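Local coordinates for putative polyketide cyclase SMa1630 (Sinorhizobium meliloti 1021, PDB 4U13), which probably acts as a cyclase-like protein of the SnoaL-like family with an NTF2-type fold, its substrate being unassigned, at residues A[4-8]-A[9-13]. Numbering follows the deposited sequence.
Sequences MDLPD and IVNMY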
# COMPACT_ATOMS: atom_id res chain seq x y z
N MSE A 4 0.62 2.61 -11.38
CA MSE A 4 0.18 2.27 -12.75
C MSE A 4 1.35 1.96 -13.68
O MSE A 4 1.15 1.33 -14.70
CB MSE A 4 -0.76 3.33 -13.32
CG MSE A 4 -0.15 4.73 -13.29
SE MSE A 4 -0.74 5.83 -14.83
CE MSE A 4 1.00 6.01 -15.76
N ASP A 5 2.59 2.34 -13.31
CA ASP A 5 3.79 1.98 -14.10
C ASP A 5 4.08 0.50 -14.03
O ASP A 5 4.86 0.01 -14.84
CB ASP A 5 5.06 2.70 -13.62
CG ASP A 5 4.95 4.21 -13.68
OD1 ASP A 5 3.92 4.73 -14.16
OD2 ASP A 5 5.89 4.91 -13.24
N LEU A 6 3.48 -0.20 -13.07
CA LEU A 6 3.77 -1.62 -12.88
C LEU A 6 2.75 -2.44 -13.61
O LEU A 6 1.64 -2.00 -13.74
CB LEU A 6 3.73 -1.95 -11.40
CG LEU A 6 4.89 -1.36 -10.58
CD1 LEU A 6 4.76 -1.62 -9.08
CD2 LEU A 6 6.20 -1.91 -11.11
N PRO A 7 3.14 -3.60 -14.14
CA PRO A 7 2.14 -4.59 -14.60
C PRO A 7 1.14 -4.93 -13.47
O PRO A 7 1.52 -4.99 -12.30
CB PRO A 7 2.98 -5.83 -14.93
CG PRO A 7 4.38 -5.39 -15.03
CD PRO A 7 4.53 -4.04 -14.36
N ASP A 8 -0.11 -5.18 -13.80
CA ASP A 8 -1.10 -5.46 -12.76
C ASP A 8 -0.63 -6.52 -11.76
O ASP A 8 -0.88 -6.41 -10.57
CB ASP A 8 -2.41 -5.94 -13.37
CG ASP A 8 -3.19 -4.82 -13.98
OD1 ASP A 8 -2.95 -3.67 -13.57
OD2 ASP A 8 -4.04 -5.09 -14.85
N ILE A 9 0.01 -7.56 -12.26
CA ILE A 9 0.36 -8.68 -11.44
C ILE A 9 1.46 -8.36 -10.40
O ILE A 9 1.44 -8.87 -9.29
CB ILE A 9 0.71 -9.91 -12.29
CG1 ILE A 9 0.73 -11.17 -11.42
CG2 ILE A 9 2.05 -9.72 -12.96
CD1 ILE A 9 -0.64 -11.54 -10.87
N VAL A 10 2.43 -7.52 -10.78
CA VAL A 10 3.47 -7.09 -9.87
C VAL A 10 2.81 -6.24 -8.79
O VAL A 10 3.12 -6.33 -7.59
CB VAL A 10 4.51 -6.28 -10.62
CG1 VAL A 10 5.45 -5.59 -9.65
CG2 VAL A 10 5.29 -7.19 -11.56
N ASN A 11 1.90 -5.41 -9.19
CA ASN A 11 1.17 -4.61 -8.22
C ASN A 11 0.37 -5.42 -7.18
O ASN A 11 0.24 -5.03 -6.01
CB ASN A 11 0.24 -3.73 -8.98
CG ASN A 11 0.08 -2.41 -8.35
OD1 ASN A 11 0.78 -1.47 -8.73
ND2 ASN A 11 -0.82 -2.32 -7.36
N MSE A 12 -0.17 -6.54 -7.64
CA MSE A 12 -0.88 -7.46 -6.77
C MSE A 12 0.05 -8.09 -5.74
O MSE A 12 -0.32 -8.23 -4.59
CB MSE A 12 -1.53 -8.51 -7.67
CG MSE A 12 -2.51 -9.43 -6.92
SE MSE A 12 -3.26 -10.86 -8.14
CE MSE A 12 -4.01 -9.62 -9.53
N TYR A 13 1.26 -8.48 -6.17
CA TYR A 13 2.28 -8.93 -5.26
C TYR A 13 2.50 -7.96 -4.10
O TYR A 13 2.36 -8.34 -2.94
CB TYR A 13 3.60 -9.21 -6.00
CG TYR A 13 4.64 -9.65 -5.03
CD1 TYR A 13 4.75 -10.97 -4.64
CD2 TYR A 13 5.42 -8.71 -4.39
CE1 TYR A 13 5.65 -11.35 -3.67
CE2 TYR A 13 6.32 -9.06 -3.40
CZ TYR A 13 6.43 -10.38 -3.05
OH TYR A 13 7.35 -10.75 -2.07
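L6 and P7, the last two residues before helix 8-19, each meet one branch of V10 in the helix's first turn. L6 crosses V10 at about a right angle: CD2 of L6 lies 4.0 Å from CG1 of V10, and CD1 of L6 stands 4.1 Å from the same methyl, so both tips of the leucine fork engage one methyl. P7 instead lies alongside V10 and points the same way, with its ring atom CG 4.0 Å from V10 CG2. The isopropyl rotation explains this division: with CG1 of V10 anti to the backbone N (chi1 169°), CG2 is turned to the prolyl ring. L6 also runs across N11, whose OD1 rests 4.0 Å from L6 CD1, a van der Waals contact between amide oxygen and methyl; N11 ND2 makes a weak hydrogen bond to D15 OD2.

The backbone closes the first turn as well. P7, at the N-cap position, offers its carbonyl to N11 N in a nearly straight hydrogen bond (3.2 Å from N11 N to P7 O, N-H...O 172°), while V10 N makes a weak, strongly bent bond to the same oxygen (121°). The next i to i+4 bond runs from M12 N to D8 O at 3.0 Å.

L6, P7 and V10 also reach the sheet: L6 touches S68 and P7 touches V70 on strand 62-71, whereas V10 packs on F96 of strand 90-99, and the neighbouring I9 touches I98. This places the helix start against the curved sheet of the NTF2-type fold. Chemically, a proline N-cap has no side-chain acceptor for the first-turn N-H groups; the carboxylate of D8, at the first helical position, may be favoured by the helix's N-terminal end.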